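Local coordinates for protein methylmalonate-semialdehyde dehydrogenase (Oceanimonas doudoroffii, PDB 4ZZ7) that catalyses the NAD-dependent, coenzyme A-acylating oxidation of methylmalonate semialdehyde, as a four-subunit enzyme of the aldehyde dehydrogenase family, at residues A[347-352]-A[370-375]; A[9-14]-A[200-205]; A[27-32]-A[364-369]; A[444-449]-A[464-469]. All coordinates share one frame; numbering follows the deposited sequence.

Contact 1: residues A[347-352]-A[370-375]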
loop_
_atom_site.group_PDB
_atom_site.type_symbol
_atom_site.label_atom_id
_atom_site.label_comp_id
_atom_site.label_asym_id
_atom_site.label_seq_id
_atom_site.Cartn_x
_atom_site.Cartn_y
_atom_site.Cartn_z
ATOM N N ALA A 347 -26.434 10.402 -42.918
ATOM C CA ALA A 347 -25.209 11.059 -42.419
ATOM C C ALA A 347 -24.407 11.660 -43.554
ATOM O O ALA A 347 -24.398 11.118 -44.649
ATOM C CB ALA A 347 -24.338 10.084 -41.634
ATOM N N THR A 348 -23.730 12.770 -43.270
ATOM C CA THR A 348 -22.882 13.485 -44.236
ATOM C C THR A 348 -21.469 12.852 -44.314
ATOM O O THR A 348 -20.743 12.786 -43.311
ATOM C CB THR A 348 -22.732 14.989 -43.850
ATOM O OG1 THR A 348 -24.004 15.561 -43.506
ATOM C CG2 THR A 348 -22.095 15.795 -44.984
ATOM N N ILE A 349 -21.081 12.384 -45.500
ATOM C CA ILE A 349 -19.751 11.799 -45.695
ATOM C C ILE A 349 -18.790 12.910 -46.109
ATOM O O ILE A 349 -18.404 13.025 -47.267
ATOM C CB ILE A 349 -19.757 10.644 -46.725
ATOM C CG1 ILE A 349 -20.730 9.527 -46.307
ATOM C CG2 ILE A 349 -18.356 10.057 -46.914
ATOM C CD1 ILE A 349 -20.445 8.874 -44.962
ATOM N N VAL A 350 -18.379 13.701 -45.121
ATOM C CA VAL A 350 -17.517 14.881 -45.330
ATOM C C VAL A 350 -16.196 14.557 -46.012
ATOM O O VAL A 350 -15.783 15.294 -46.887
ATOM C CB VAL A 350 -17.184 15.607 -44.005
ATOM C CG1 VAL A 350 -16.274 16.809 -44.250
ATOM C CG2 VAL A 350 -18.448 16.071 -43.301
ATOM N N VAL A 351 -15.521 13.499 -45.575
ATOM C CA VAL A 351 -14.291 13.028 -46.230
ATOM C C VAL A 351 -14.443 11.547 -46.543
ATOM O O VAL A 351 -14.665 10.754 -45.631
ATOM C CB VAL A 351 -13.035 13.243 -45.357
ATOM C CG1 VAL A 351 -11.771 12.912 -46.140
ATOM C CG2 VAL A 351 -12.948 14.680 -44.869
ATOM N N ASP A 352 -14.336 11.176 -47.820
ATOM C CA ASP A 352 -14.638 9.808 -48.257
ATOM C C ASP A 352 -13.320 9.084 -48.474
ATOM O O ASP A 352 -12.464 9.551 -49.232
ATOM C CB ASP A 352 -15.488 9.826 -49.532
ATOM C CG ASP A 352 -16.164 8.511 -49.822
ATOM O OD1 ASP A 352 -15.942 7.492 -49.172
ATOM O OD2 ASP A 352 -16.964 8.477 -50.743
ATOM N N THR A 370 -11.679 8.509 -43.129
ATOM C CA THR A 370 -12.981 9.077 -43.463
ATOM C C THR A 370 -13.562 9.871 -42.294
ATOM O O THR A 370 -13.348 9.516 -41.144
ATOM C CB THR A 370 -13.989 7.987 -43.921
ATOM O OG1 THR A 370 -14.783 7.554 -42.819
ATOM C CG2 THR A 370 -13.296 6.806 -44.517
ATOM N N LEU A 371 -14.311 10.926 -42.614
ATOM C CA LEU A 371 -15.020 11.748 -41.631
ATOM C C LEU A 371 -16.498 11.684 -41.953
ATOM O O LEU A 371 -16.872 11.940 -43.094
ATOM C CB LEU A 371 -14.561 13.188 -41.721
ATOM C CG LEU A 371 -14.572 13.987 -40.423
ATOM C CD1 LEU A 371 -14.214 15.434 -40.695
ATOM C CD2 LEU A 371 -15.922 13.940 -39.745
ATOM N N ILE A 372 -17.328 11.323 -40.971
ATOM C CA ILE A 372 -18.798 11.326 -41.122
ATOM C C ILE A 372 -19.348 12.421 -40.206
ATOM O O ILE A 372 -18.871 12.568 -39.094
ATOM C CB ILE A 372 -19.416 9.964 -40.777
ATOM C CG1 ILE A 372 -18.744 8.870 -41.606
ATOM C CG2 ILE A 372 -20.893 9.985 -41.089
ATOM C CD1 ILE A 372 -19.194 7.457 -41.295
ATOM N N ASP A 373 -20.319 13.204 -40.668
ATOM C CA ASP A 373 -20.875 14.313 -39.867
ATOM C C ASP A 373 -22.385 14.103 -39.759
ATOM O O ASP A 373 -22.973 13.336 -40.533
ATOM C CB ASP A 373 -20.492 15.677 -40.494
ATOM C CG ASP A 373 -20.776 16.914 -39.574
ATOM O OD1 ASP A 373 -21.034 16.796 -38.359
ATOM O OD2 ASP A 373 -20.744 18.047 -40.098
ATOM N N HIS A 374 -22.994 14.734 -38.753
ATOM C CA HIS A 374 -24.451 14.643 -38.486
ATOM C C HIS A 374 -24.916 13.205 -38.260
ATOM O O HIS A 374 -25.905 12.756 -38.856
ATOM C CB HIS A 374 -25.268 15.299 -39.611
ATOM C CG HIS A 374 -24.845 16.699 -39.913
ATOM N ND1 HIS A 374 -24.188 17.044 -41.077
ATOM C CD2 HIS A 374 -24.947 17.836 -39.185
ATOM C CE1 HIS A 374 -23.919 18.338 -41.060
ATOM N NE2 HIS A 374 -24.362 18.841 -39.920
ATOM N N VAL A 375 -24.195 12.488 -37.398
ATOM C CA VAL A 375 -24.547 11.105 -37.085
ATOM C C VAL A 375 -25.463 11.167 -35.884
ATOM O O VAL A 375 -25.383 12.116 -35.087
ATOM C CB VAL A 375 -23.326 10.168 -36.842
ATOM C CG1 VAL A 375 -22.188 10.466 -37.801
ATOM C CG2 VAL A 375 -22.827 10.256 -35.422
#
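Thr-348 with Asp-373, and Val-351 with Leu-371, form the two hydrogen-bonded pairs of an antiparallel ladder broken by a classic beta bulge: Val-350 and Val-351 both face Leu-371. At the bulge, Val-351 N bonds to Leu-371 O at 3.2 Å, and Leu-371 N returns a bond to Val-351 O. Strand 370-373 continues the sheet through strand 390-396. Val-351 rests CG2 on Leu-371 CB at 3.8 Å. Val-350 crosses Asp-373 obliquely, CG2 to CB at 3.5 Å, beneath helix 296-308. Branched aliphatic residues suit this side, where strand meets helix, while the Asp-373 carboxylate finds its charge partner in Arg-395.

The other side packs against helix 329-344. There Ile-349 and Ile-372 lie side by side, pointing the same way. Although Ile-349 starts out away from the partner strand, its second torsion (chi2 -60°) bends CD1 back to within 3.8 Å of Ile-372 CG1. Ala-347, a buried small residue, sets CB 3.5 Å from Ile-372 CG2.

His-374 closes the polar end. Asp-373 OD2 sits 3.3 Å above one ring face, offset toward the rim, while Thr-348 OG1, beside its own backbone N, comes to the ring edge and hydrogen-bonds His-374 ND1 at 2.9 Å.

Contact 2: residues A[9-14]-A[200-205]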
loop_
_atom_site.group_PDB
_atom_site.type_symbol
_atom_site.label_atom_id
_atom_site.label_comp_id
_atom_site.label_asym_id
_atom_site.label_seq_id
_atom_site.Cartn_x
_atom_site.Cartn_y
_atom_site.Cartn_z
ATOM N N HIS A 9 4.404 -23.901 -33.339
ATOM C CA HIS A 9 4.028 -23.704 -31.964
ATOM C C HIS A 9 5.261 -23.846 -31.105
ATOM O O HIS A 9 6.152 -24.612 -31.417
ATOM C CB HIS A 9 3.042 -24.773 -31.518
ATOM C CG HIS A 9 1.943 -25.039 -32.489
ATOM N ND1 HIS A 9 1.058 -24.068 -32.885
ATOM C CD2 HIS A 9 1.570 -26.174 -33.127
ATOM C CE1 HIS A 9 0.188 -24.583 -33.736
ATOM N NE2 HIS A 9 0.477 -25.862 -33.900
ATOM N N LEU A 10 5.291 -23.118 -30.002
ATOM C CA LEU A 10 6.364 -23.197 -29.036
ATOM C C LEU A 10 5.857 -24.016 -27.867
ATOM O O LEU A 10 5.015 -23.551 -27.095
ATOM C CB LEU A 10 6.740 -21.786 -28.589
ATOM C CG LEU A 10 7.818 -21.632 -27.521
ATOM C CD1 LEU A 10 9.108 -22.317 -27.934
ATOM C CD2 LEU A 10 8.055 -20.147 -27.275
ATOM N N ILE A 11 6.349 -25.244 -27.753
ATOM C CA ILE A 11 5.967 -26.117 -26.647
ATOM C C ILE A 11 7.178 -26.761 -25.993
ATOM O O ILE A 11 7.877 -27.556 -26.603
ATOM C CB ILE A 11 5.010 -27.232 -27.097
ATOM C CG1 ILE A 11 3.739 -26.622 -27.691
ATOM C CG2 ILE A 11 4.667 -28.137 -25.921
ATOM C CD1 ILE A 11 2.728 -27.627 -28.212
ATOM N N ASN A 12 7.382 -26.442 -24.723
ATOM C CA ASN A 12 8.554 -26.879 -23.969
ATOM C C ASN A 12 9.865 -26.478 -24.666
ATOM O O ASN A 12 10.775 -27.284 -24.822
ATOM C CB ASN A 12 8.478 -28.383 -23.690
ATOM C CG ASN A 12 9.131 -28.774 -22.365
ATOM O OD1 ASN A 12 8.672 -28.393 -21.290
ATOM N ND2 ASN A 12 10.177 -29.558 -22.436
ATOM N N GLY A 13 9.932 -25.214 -25.082
ATOM C CA GLY A 13 11.165 -24.609 -25.607
ATOM C C GLY A 13 11.573 -25.093 -26.985
ATOM O O GLY A 13 12.755 -25.035 -27.352
ATOM N N GLN A 14 10.601 -25.571 -27.754
ATOM C CA GLN A 14 10.888 -26.124 -29.051
ATOM C C GLN A 14 9.768 -25.881 -30.008
ATOM O O GLN A 14 8.606 -25.962 -29.626
ATOM C CB GLN A 14 11.124 -27.609 -28.917
ATOM C CG GLN A 14 12.448 -27.927 -28.250
ATOM C CD GLN A 14 12.833 -29.360 -28.420
ATOM O OE1 GLN A 14 12.068 -30.160 -28.969
ATOM N NE2 GLN A 14 14.028 -29.709 -27.953
ATOM N N VAL A 200 7.728 -23.105 -19.240
ATOM C CA VAL A 200 7.084 -22.046 -18.448
ATOM C C VAL A 200 6.268 -21.129 -19.342
ATOM O O VAL A 200 5.215 -20.668 -18.934
ATOM C CB VAL A 200 8.112 -21.202 -17.646
ATOM C CG1 VAL A 200 7.438 -20.039 -16.922
ATOM C CG2 VAL A 200 8.861 -22.071 -16.640
ATOM N N MET A 201 6.774 -20.849 -20.542
ATOM C CA MET A 201 6.007 -20.124 -21.548
ATOM C C MET A 201 5.747 -21.046 -22.744
ATOM O O MET A 201 6.624 -21.768 -23.198
ATOM C CB MET A 201 6.771 -18.886 -21.988
ATOM C CG MET A 201 6.137 -18.112 -23.121
ATOM S SD MET A 201 4.519 -17.599 -22.612
ATOM C CE MET A 201 4.119 -16.445 -23.918
ATOM N N ASN A 202 4.525 -21.002 -23.250
ATOM C CA ASN A 202 4.137 -21.778 -24.418
ATOM C C ASN A 202 3.267 -20.923 -25.344
ATOM O O ASN A 202 2.493 -20.088 -24.873
ATOM C CB ASN A 202 3.371 -23.015 -23.979
ATOM C CG ASN A 202 4.203 -23.940 -23.112
ATOM O OD1 ASN A 202 5.063 -24.624 -23.616
ATOM N ND2 ASN A 202 3.940 -23.973 -21.811
ATOM N N VAL A 203 3.419 -21.112 -26.652
ATOM C CA VAL A 203 2.574 -20.436 -27.640
ATOM C C VAL A 203 1.919 -21.514 -28.467
ATOM O O VAL A 203 2.579 -22.367 -29.026
ATOM C CB VAL A 203 3.351 -19.464 -28.563
ATOM C CG1 VAL A 203 2.394 -18.766 -29.531
ATOM C CG2 VAL A 203 4.078 -18.432 -27.730
ATOM N N VAL A 204 0.612 -21.481 -28.558
ATOM C CA VAL A 204 -0.095 -22.537 -29.257
ATOM C C VAL A 204 -1.077 -21.846 -30.203
ATOM O O VAL A 204 -2.036 -21.216 -29.781
ATOM C CB VAL A 204 -0.684 -23.525 -28.223
ATOM C CG1 VAL A 204 -2.105 -23.176 -27.821
ATOM C CG2 VAL A 204 -0.561 -24.948 -28.714
ATOM N N ASN A 205 -0.742 -21.845 -31.486
ATOM C CA ASN A 205 -1.580 -21.212 -32.530
ATOM C C ASN A 205 -2.806 -22.029 -32.913
ATOM O O ASN A 205 -2.766 -23.267 -32.925
ATOM C CB ASN A 205 -0.754 -20.940 -33.774
ATOM C CG ASN A 205 0.105 -19.742 -33.613
ATOM O OD1 ASN A 205 -0.415 -18.642 -33.498
ATOM N ND2 ASN A 205 1.420 -19.928 -33.600
HETATM O O HOH W 1 8.862 -23.451 -23.708
#
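Leu-10 and Val-203 face each other as a single antiparallel hydrogen-bonded bridge, their segments running 156° apart. Leu-10 N gives to Val-203 O at 3.0 Å, and Val-203 N to Leu-10 O at 2.9 Å. Beyond the bridge, 9-14 turns back on itself, Ile-11 N bonding to Gln-14 O. The bend needs a positive phi at Gly-13, which glycine adopts readily. A water accepting from Gly-13 N, weakly, donates to Met-201 O at 2.8 Å and so links the bend to the strand.

Asn-202 extends the pairing with its side chain. With CG beside the backbone N (chi1 -62°), OD1 turns to the other segment and takes Asn-12 N at 3.1 Å, in a nearly straight bond that enters almost along the C=O axis. The amide's ND2 has weak bonds to Gly-199 O and Phe-172 O.

His-9 finishes the other end. Its ND1 accepts Asn-205 N at 3.2 Å, the donor lying 31° out of the ring plane, while NE2 makes a weak bond to Asp-38, consistent with a proton on NE2. Asn-205 sends its own amide to Gly-8 O. Between these ends aliphatic side chains lie on both sides: Leu-10 CB meets Val-203 CB at 4.1 Å under helix 182-193, and Ile-11 CD1 approaches Val-204 CG2 at 4.3 Å, with Ile-11 also touching helix 42-61.

The N-terminal strand 6-10 thereby bridges to 201-203, the outermost parallel strand at one end of a Rossmann-type NAD-binding sheet, with Val-204 beside the cofactor-binding Lys-175.

Contact 3: residues A[27-32]-A[364-369]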
loop_
_atom_site.group_PDB
_atom_site.type_symbol
_atom_site.label_atom_id
_atom_site.label_comp_id
_atom_site.label_asym_id
_atom_site.label_seq_id
_atom_site.Cartn_x
_atom_site.Cartn_y
_atom_site.Cartn_z
ATOM N N ASN A 27 -0.360 -10.993 -46.366
ATOM C CA ASN A 27 0.188 -9.651 -46.315
ATOM C C ASN A 27 -0.982 -8.717 -46.697
ATOM O O ASN A 27 -1.381 -8.688 -47.858
ATOM C CB ASN A 27 1.360 -9.512 -47.292
ATOM C CG ASN A 27 2.031 -8.149 -47.216
ATOM O OD1 ASN A 27 1.442 -7.142 -46.782
ATOM N ND2 ASN A 27 3.270 -8.106 -47.649
ATOM N N PRO A 28 -1.545 -7.976 -45.731
ATOM C CA PRO A 28 -2.753 -7.178 -46.020
ATOM C C PRO A 28 -2.541 -5.943 -46.896
ATOM O O PRO A 28 -3.534 -5.381 -47.384
ATOM C CB PRO A 28 -3.250 -6.768 -44.634
ATOM C CG PRO A 28 -2.021 -6.767 -43.789
ATOM C CD PRO A 28 -1.138 -7.862 -44.320
ATOM N N ALA A 29 -1.278 -5.523 -47.079
ATOM C CA ALA A 29 -0.912 -4.458 -48.051
ATOM C C ALA A 29 -1.113 -4.897 -49.507
ATOM O O ALA A 29 -1.787 -4.216 -50.269
ATOM C CB ALA A 29 0.531 -4.017 -47.852
ATOM N N THR A 30 -0.524 -6.037 -49.870
ATOM C CA THR A 30 -0.628 -6.601 -51.214
ATOM C C THR A 30 -1.898 -7.440 -51.410
ATOM O O THR A 30 -2.432 -7.519 -52.518
ATOM C CB THR A 30 0.572 -7.488 -51.514
ATOM O OG1 THR A 30 0.554 -8.614 -50.642
ATOM C CG2 THR A 30 1.873 -6.733 -51.304
ATOM N N GLY A 31 -2.383 -8.058 -50.339
ATOM C CA GLY A 31 -3.537 -8.958 -50.421
ATOM C C GLY A 31 -3.173 -10.399 -50.772
ATOM O O GLY A 31 -4.059 -11.221 -51.015
ATOM N N GLU A 32 -1.872 -10.709 -50.755
ATOM C CA GLU A 32 -1.338 -12.025 -51.151
ATOM C C GLU A 32 -1.030 -12.921 -49.938
ATOM O O GLU A 32 -0.632 -12.447 -48.878
ATOM C CB GLU A 32 -0.070 -11.842 -52.012
ATOM C CG GLU A 32 -0.328 -11.153 -53.355
ATOM C CD GLU A 32 0.942 -10.735 -54.088
ATOM O OE1 GLU A 32 0.827 -9.991 -55.088
ATOM O OE2 GLU A 32 2.057 -11.123 -53.677
ATOM N N GLY A 364 -4.741 -4.457 -51.859
ATOM C CA GLY A 364 -4.825 -5.043 -50.533
ATOM C C GLY A 364 -5.941 -4.348 -49.791
ATOM O O GLY A 364 -6.732 -3.617 -50.408
ATOM N N PHE A 365 -5.992 -4.529 -48.472
ATOM C CA PHE A 365 -7.214 -4.208 -47.694
ATOM C C PHE A 365 -7.173 -2.777 -47.124
ATOM O O PHE A 365 -7.252 -2.556 -45.919
ATOM C CB PHE A 365 -7.492 -5.284 -46.626
ATOM C CG PHE A 365 -7.081 -6.674 -47.048
ATOM C CD1 PHE A 365 -7.455 -7.178 -48.281
ATOM C CD2 PHE A 365 -6.297 -7.458 -46.225
ATOM C CE1 PHE A 365 -7.053 -8.431 -48.681
ATOM C CE2 PHE A 365 -5.915 -8.725 -46.619
ATOM C CZ PHE A 365 -6.288 -9.208 -47.852
ATOM N N PHE A 366 -7.095 -1.813 -48.038
ATOM C CA PHE A 366 -6.863 -0.417 -47.713
ATOM C C PHE A 366 -8.143 0.388 -47.618
ATOM O O PHE A 366 -8.975 0.347 -48.523
ATOM C CB PHE A 366 -5.934 0.216 -48.757
ATOM C CG PHE A 366 -4.488 -0.116 -48.537
ATOM C CD1 PHE A 366 -3.776 0.501 -47.518
ATOM C CD2 PHE A 366 -3.844 -1.065 -49.321
ATOM C CE1 PHE A 366 -2.454 0.187 -47.277
ATOM C CE2 PHE A 366 -2.513 -1.379 -49.092
ATOM C CZ PHE A 366 -1.818 -0.757 -48.062
ATOM N N VAL A 367 -8.280 1.124 -46.517
ATOM C CA VAL A 367 -9.366 2.095 -46.334
ATOM C C VAL A 367 -8.757 3.424 -45.892
ATOM O O VAL A 367 -7.916 3.482 -44.990
ATOM C CB VAL A 367 -10.395 1.651 -45.271
ATOM C CG1 VAL A 367 -11.492 2.700 -45.109
ATOM C CG2 VAL A 367 -11.001 0.291 -45.625
ATOM N N GLY A 368 -9.192 4.497 -46.534
ATOM C CA GLY A 368 -8.626 5.800 -46.259
ATOM C C GLY A 368 -9.344 6.445 -45.109
ATOM O O GLY A 368 -10.462 6.075 -44.779
ATOM N N GLY A 369 -8.711 7.436 -44.512
ATOM C CA GLY A 369 -9.293 8.130 -43.368
ATOM C C GLY A 369 -10.565 8.854 -43.767
ATOM O O GLY A 369 -10.537 9.698 -44.647
#
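Phe-365 lies over the turn at 27-32, and its backbone N gives a straight hydrogen bond of 2.8 Å to Pro-28 O. The side chain then stays with the same residue. CB is 4.0 Å from Pro-28 O. CG, set beside the backbone N (chi1 -33°) so that the ring folds back along the turn, lies 3.8 Å from that oxygen, which stands over one ring face. CD2 meets Pro-28 CB at 3.5 Å, while CE2 lies 3.6 Å from Pro-28 CA. At the tip, CZ comes to 3.8 Å from Gly-31 CA, obliquely to the ring. Helix 329-344 adds Arg-329 and Gln-332 to its surroundings.

Phe-366 takes Ala-29. Its CE2 edge approaches Ala-29 O at 3.2 Å, near the ring plane, and CZ packs on the methyl. Gly-364 CA lies against Ala-29 O (3.2 Å) and Pro-28 O in CA-H...O contacts; these carbonyls occupy the direction a CB would take.

The turn joins strands 22-27 and 32-38. An Asx turn at Asn-27 and an ST turn at Thr-30 shape it, and Gly-31, at positive phi, takes part in a G1 beta bulge with Glu-32. Pro-28 offers a flat aliphatic surface to the Phe-365 ring, while its carbonyl remains available to Phe-365 N. No charged group takes part across the two segments, so the contact depends on shape and backbone polarity, consistent with a buried place.

Contact 4: residues A[444-449]-A[464-469]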
loop_
_atom_site.group_PDB
_atom_site.type_symbol
_atom_site.label_atom_id
_atom_site.label_comp_id
_atom_site.label_asym_id
_atom_site.label_seq_id
_atom_site.Cartn_x
_atom_site.Cartn_y
_atom_site.Cartn_z
ATOM N N PRO A 444 -6.499 7.921 -23.418
ATOM C CA PRO A 444 -6.083 7.831 -22.016
ATOM C C PRO A 444 -5.792 6.397 -21.644
ATOM O O PRO A 444 -6.501 5.811 -20.840
ATOM C CB PRO A 444 -7.293 8.381 -21.264
ATOM C CG PRO A 444 -8.457 8.028 -22.126
ATOM C CD PRO A 444 -7.964 8.062 -23.543
ATOM N N VAL A 445 -4.742 5.848 -22.262
ATOM C CA VAL A 445 -4.281 4.489 -22.020
ATOM C C VAL A 445 -3.437 4.463 -20.735
ATOM O O VAL A 445 -2.415 5.159 -20.633
ATOM C CB VAL A 445 -3.454 3.966 -23.180
ATOM C CG1 VAL A 445 -2.995 2.550 -22.894
ATOM C CG2 VAL A 445 -4.277 3.957 -24.440
ATOM N N PRO A 446 -3.889 3.688 -19.733
ATOM C CA PRO A 446 -3.103 3.599 -18.540
ATOM C C PRO A 446 -1.694 3.040 -18.775
ATOM O O PRO A 446 -1.505 2.122 -19.574
ATOM C CB PRO A 446 -3.929 2.653 -17.670
ATOM C CG PRO A 446 -5.322 2.874 -18.095
ATOM C CD PRO A 446 -5.207 3.039 -19.564
ATOM N N VAL A 447 -0.736 3.603 -18.051
ATOM C CA VAL A 447 0.645 3.194 -18.120
ATOM C C VAL A 447 0.803 1.826 -17.431
ATOM O O VAL A 447 -0.027 1.435 -16.606
ATOM C CB VAL A 447 1.540 4.238 -17.439
ATOM C CG1 VAL A 447 3.023 3.960 -17.688
ATOM C CG2 VAL A 447 1.244 5.614 -17.984
ATOM N N ALA A 448 1.867 1.103 -17.781
ATOM C CA ALA A 448 2.170 -0.241 -17.256
ATOM C C ALA A 448 2.023 -0.440 -15.765
ATOM O O ALA A 448 1.779 -1.573 -15.338
ATOM C CB ALA A 448 3.590 -0.635 -17.653
ATOM N N TYR A 449 2.240 0.637 -14.995
ATOM C CA TYR A 449 2.083 0.637 -13.509
ATOM C C TYR A 449 0.646 0.975 -13.077
ATOM O O TYR A 449 0.358 1.180 -11.901
ATOM C CB TYR A 449 3.124 1.520 -12.750
ATOM C CG TYR A 449 3.426 2.913 -13.304
ATOM C CD1 TYR A 449 4.215 3.085 -14.455
ATOM C CD2 TYR A 449 2.984 4.076 -12.652
ATOM C CE1 TYR A 449 4.528 4.355 -14.947
ATOM C CE2 TYR A 449 3.279 5.356 -13.159
ATOM C CZ TYR A 449 4.054 5.485 -14.314
ATOM O OH TYR A 449 4.381 6.706 -14.858
ATOM N N HIS A 464 -8.755 -5.909 -13.638
ATOM C CA HIS A 464 -8.458 -5.405 -14.962
ATOM C C HIS A 464 -7.138 -5.901 -15.496
ATOM O O HIS A 464 -6.454 -6.651 -14.836
ATOM C CB HIS A 464 -8.563 -3.902 -14.910
ATOM C CG HIS A 464 -9.954 -3.448 -14.627
ATOM N ND1 HIS A 464 -10.355 -2.134 -14.742
ATOM C CD2 HIS A 464 -11.056 -4.147 -14.265
ATOM C CE1 HIS A 464 -11.641 -2.046 -14.460
ATOM N NE2 HIS A 464 -12.087 -3.251 -14.162
ATOM N N ALA A 465 -6.830 -5.511 -16.727
ATOM C CA ALA A 465 -5.643 -5.975 -17.442
ATOM C C ALA A 465 -4.398 -5.239 -16.998
ATOM O O ALA A 465 -4.445 -4.036 -16.695
ATOM C CB ALA A 465 -5.813 -5.841 -18.950
ATOM N N TYR A 466 -3.315 -6.036 -16.946
ATOM C CA TYR A 466 -1.932 -5.659 -16.614
ATOM C C TYR A 466 -1.849 -4.883 -15.328
ATOM O O TYR A 466 -2.816 -4.820 -14.612
ATOM C CB TYR A 466 -1.180 -5.043 -17.832
ATOM C CG TYR A 466 -1.580 -3.692 -18.424
ATOM C CD1 TYR A 466 -1.070 -2.527 -17.905
ATOM C CD2 TYR A 466 -2.332 -3.601 -19.585
ATOM C CE1 TYR A 466 -1.351 -1.293 -18.478
ATOM C CE2 TYR A 466 -2.609 -2.377 -20.163
ATOM C CZ TYR A 466 -2.118 -1.216 -19.599
ATOM O OH TYR A 466 -2.387 0.025 -20.140
ATOM N N GLY A 467 -0.692 -4.345 -14.987
ATOM C CA GLY A 467 -0.585 -3.456 -13.825
ATOM C C GLY A 467 -0.784 -4.167 -12.509
ATOM O O GLY A 467 -0.519 -5.366 -12.434
ATOM N N PRO A 468 -1.279 -3.439 -11.470
ATOM C CA PRO A 468 -1.506 -4.060 -10.154
ATOM C C PRO A 468 -2.575 -5.156 -10.115
ATOM O O PRO A 468 -2.417 -6.169 -9.410
ATOM C CB PRO A 468 -1.973 -2.893 -9.300
ATOM C CG PRO A 468 -1.411 -1.691 -9.985
ATOM C CD PRO A 468 -1.634 -2.005 -11.423
ATOM N N ASP A 469 -3.651 -4.961 -10.859
ATOM C CA ASP A 469 -4.705 -5.943 -10.897
ATOM C C ASP A 469 -4.241 -7.261 -11.445
ATOM O O ASP A 469 -4.735 -8.296 -11.013
ATOM C CB ASP A 469 -5.872 -5.418 -11.694
ATOM C CG ASP A 469 -6.645 -4.370 -10.932
ATOM O OD1 ASP A 469 -6.166 -3.881 -9.899
ATOM O OD2 ASP A 469 -7.766 -4.026 -11.324
#
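Tyr-466 reaches across to the loop 444-449 with its hydroxyl foremost, approaching Pro-446 and Val-445 at about right angles. Tyr-466 OH is modelled as donating to Pro-446 O, at a separation too short to be trusted. Val-445 CG1 lies 3.8 Å from Tyr-466 OH. Val-447 O stands at the ring edge, 3.6 Å from Tyr-466 CE1. One residue on, Gly-467 CA makes a CA-H...O contact with Ala-448 O at 3.4 Å, and Pro-468 CD lies 3.8 Å from Tyr-449 O.

The CB of Tyr-466 points toward 444-449 and sends the ring there edge first. Phe-452 touches the ring, and Trp-160 meets it with planes about 50° apart. Further out, Ser-451 OG bonds both Tyr-466 O and Asp-469 N, and Asp-469 OD2 accepts His-464 N through its anti lone pair.

Arg-472 and Arg-477 of a neighbouring subunit form salt bridges with Asp-469; Lys-122 of a third subunit hydrogen-bonds Tyr-449 O. The side chain of Val-445 is about 7 Å from that of the NAD-contacting Cys-283, probably the catalytic cysteine, as in the family. A long aromatic side chain suits this loop of carbonyls: the ring edge at Val-447 O and Gly-467 CA at Ala-448 O hold the loop to the segment leading into helix 467-473.

Contacts 2, 3 and 4 are buried, whereas contact 1 is only partly so and lies toward the far edge of the chain. Contacts 1 and 2 are both antiparallel strand pairings, but on opposite sides of the chain's centre, about 46 Å apart between centres: one ends the sheet of strands 370-373 and 390-396, the other adds the N-terminal strand to the outermost strand of the NAD-binding sheet. Contact 3 adjoins contact 1, since 364-369 runs into strand 370-373 and Gly-369 packs on Val-351. Contacts 3 and 4 instead join loops and turns through carbonyls and aromatic rings, two phenylalanines in contact 3, one tyrosine in contact 4. Only contact 4 has neighbouring subunits around it.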